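Local atomic coordinates of 2-hydroxyhepta-2,4-diene-1, 7-dioateisomerase (Mycobacterium abscessus, PDB entry 3R6O), a protein that probably catalyses the isomerisation of 2-hydroxyhepta-2,4-diene-1,7-dioate as a magnesium-binding member of the fumarylacetoacetate hydrolase (FAH) family. Residues E236-E241 against G252-M257. Sequence-based numbering, arbitrary orientation.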
loop_
_atom_site.group_PDB
_atom_site.type_symbol
_atom_site.label_atom_id
_atom_site.label_comp_id
_atom_site.label_asym_id
_atom_site.label_seq_id
_atom_site.Cartn_x
_atom_site.Cartn_y
_atom_site.Cartn_z
ATOM N N GLU A 236 -24.153 0.471 -9.185
ATOM C CA GLU A 236 -25.009 1.631 -9.265
ATOM C C GLU A 236 -24.297 2.734 -10.030
ATOM O O GLU A 236 -23.114 2.631 -10.372
ATOM C CB GLU A 236 -25.399 2.130 -7.869
ATOM C CG GLU A 236 -26.177 1.098 -7.032
ATOM C CD GLU A 236 -27.088 1.725 -6.001
ATOM O OE1 GLU A 236 -27.363 2.943 -6.081
ATOM O OE2 GLU A 236 -27.573 0.982 -5.126
ATOM N N THR A 237 -25.074 3.742 -10.351
ATOM C CA THR A 237 -24.611 4.933 -11.045
ATOM C C THR A 237 -24.614 6.094 -10.054
ATOM O O THR A 237 -25.509 6.191 -9.194
ATOM C CB THR A 237 -25.523 5.142 -12.239
ATOM O OG1 THR A 237 -25.277 4.062 -13.164
ATOM C CG2 THR A 237 -25.301 6.484 -12.927
ATOM N N PHE A 238 -23.587 6.955 -10.154
ATOM C CA PHE A 238 -23.493 8.148 -9.316
ATOM C C PHE A 238 -23.212 9.396 -10.124
ATOM O O PHE A 238 -22.540 9.341 -11.158
ATOM C CB PHE A 238 -22.394 7.988 -8.283
ATOM C CG PHE A 238 -22.537 6.763 -7.490
ATOM C CD1 PHE A 238 -23.209 6.766 -6.282
ATOM C CD2 PHE A 238 -22.052 5.575 -7.985
ATOM C CE1 PHE A 238 -23.374 5.601 -5.586
ATOM C CE2 PHE A 238 -22.195 4.421 -7.282
ATOM C CZ PHE A 238 -22.857 4.432 -6.084
ATOM N N ASP A 239 -23.763 10.512 -9.660
ATOM C CA ASP A 239 -23.439 11.826 -10.221
ATOM C C ASP A 239 -22.793 12.613 -9.122
ATOM O O ASP A 239 -23.273 12.615 -8.004
ATOM C CB ASP A 239 -24.696 12.537 -10.705
ATOM C CG ASP A 239 -25.352 11.818 -11.872
ATOM O OD1 ASP A 239 -24.642 11.481 -12.864
ATOM O OD2 ASP A 239 -26.571 11.572 -11.794
ATOM N N PHE A 240 -21.692 13.287 -9.411
ATOM C CA PHE A 240 -20.941 13.902 -8.325
ATOM C C PHE A 240 -20.332 15.228 -8.758
ATOM O O PHE A 240 -20.041 15.428 -9.940
ATOM C CB PHE A 240 -19.871 12.926 -7.795
ATOM C CG PHE A 240 -18.983 12.347 -8.875
ATOM C CD1 PHE A 240 -17.753 12.895 -9.129
ATOM C CD2 PHE A 240 -19.426 11.307 -9.691
ATOM C CE1 PHE A 240 -16.931 12.380 -10.129
ATOM C CE2 PHE A 240 -18.611 10.792 -10.734
ATOM C CZ PHE A 240 -17.375 11.337 -10.952
ATOM N N GLU A 241 -20.106 16.117 -7.798
ATOM C CA GLU A 241 -19.492 17.393 -8.094
ATOM C C GLU A 241 -18.531 17.845 -7.025
ATOM O O GLU A 241 -18.691 17.526 -5.864
ATOM C CB GLU A 241 -20.571 18.451 -8.313
ATOM C CG GLU A 241 -21.155 19.033 -7.026
ATOM C CD GLU A 241 -22.078 20.213 -7.292
ATOM O OE1 GLU A 241 -22.741 20.223 -8.350
ATOM O OE2 GLU A 241 -22.120 21.129 -6.441
ATOM N N GLY A 252 -19.058 15.127 -12.611
ATOM C CA GLY A 252 -19.000 13.864 -13.297
ATOM C C GLY A 252 -20.187 12.965 -13.036
ATOM O O GLY A 252 -20.965 13.176 -12.089
ATOM N N SER A 253 -20.318 11.995 -13.932
ATOM C CA SER A 253 -21.227 10.866 -13.829
ATOM C C SER A 253 -20.417 9.583 -14.108
ATOM O O SER A 253 -19.607 9.535 -15.030
ATOM C CB SER A 253 -22.312 11.002 -14.887
ATOM O OG SER A 253 -23.131 9.833 -14.989
ATOM N N THR A 254 -20.661 8.519 -13.351
ATOM C CA THR A 254 -19.926 7.281 -13.570
ATOM C C THR A 254 -20.190 6.630 -14.956
ATOM O O THR A 254 -19.437 5.752 -15.385
ATOM C CB THR A 254 -20.161 6.297 -12.402
ATOM O OG1 THR A 254 -21.554 5.993 -12.294
ATOM C CG2 THR A 254 -19.620 6.950 -11.074
ATOM N N VAL A 255 -21.181 7.118 -15.703
ATOM C CA VAL A 255 -21.429 6.612 -17.051
ATOM C C VAL A 255 -20.320 7.008 -18.016
ATOM O O VAL A 255 -20.216 6.448 -19.103
ATOM C CB VAL A 255 -22.780 7.097 -17.653
ATOM C CG1 VAL A 255 -23.942 6.607 -16.806
ATOM C CG2 VAL A 255 -22.805 8.608 -17.825
ATOM N N ASP A 256 -19.503 7.980 -17.624
ATOM C CA ASP A 256 -18.415 8.431 -18.487
ATOM C C ASP A 256 -17.111 7.711 -18.210
ATOM O O ASP A 256 -16.075 7.999 -18.835
ATOM C CB ASP A 256 -18.246 9.944 -18.369
ATOM C CG ASP A 256 -19.415 10.688 -18.993
ATOM O OD1 ASP A 256 -19.730 10.362 -20.171
ATOM O OD2 ASP A 256 -20.015 11.573 -18.330
ATOM N N MET A 257 -17.145 6.762 -17.278
ATOM C CA MET A 257 -15.954 5.975 -17.021
ATOM C C MET A 257 -15.599 5.144 -18.258
ATOM O O MET A 257 -16.419 4.459 -18.851
ATOM C CB MET A 257 -16.138 5.099 -15.804
ATOM C CG MET A 257 -16.308 5.857 -14.495
ATOM S SD MET A 257 -17.103 4.796 -13.252
ATOM C CE MET A 257 -15.725 3.834 -12.709
HETATM O O HOH W 1 -22.342 4.124 -14.041
#
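F240 and G252 form an antiparallel hydrogen-bonded pair at the open end of a beta hairpin, strands 239-244 and 247-253. Strand 247-253 is the outermost strand, within this chain, of a mixed sheet in the FAH-type domain. F240 N donates to G252 O at 2.8 Å, and G252 N returns a bond to F240 O at 2.9 Å.

The tight side is the face that carries F240. Its CG lies between the backbone N and the carbonyl carbon (chi1 52°), which swings the ring across to the partner strand. The ring covers G252. G252 CA makes a CH-pi contact 4.0 Å from the ring centroid, 19° off the normal, and G252 O also lies over a face. With no side chain on G252, the ring can lie close against its backbone. T254 CG2 extends this apolar layer. It meets the edge of the F238 ring near its plane and also touches F240 CE2. I161 of strand 155-165 packs against both F240 and T254, while F261 of helix 261-269 touches F238 and T254. E160, a magnesium ligand, lies about 6 Å from F240, side chain to side chain.

Beyond the last bridge the chain turns into a 3-10 segment at T254, which still bonds to F238. Its N donates to F238 O at 3.0 Å. Its OG1 takes the F238 N-H at 3.1 Å in a nearly straight bond (168°), so one residue grips both backbone polar groups of F238.

The other side is looser and more exposed. D239 and S253 are a non-hydrogen-bonded pair, joined at their ends by a weak bond from S253 OG to D239 OD1. T237 CG2 touches V255 CG1 and lies beside T254 OG1. A water bridges the two threonines, 3.1 Å from T237 OG1 and 2.7 Å from T254 OG1.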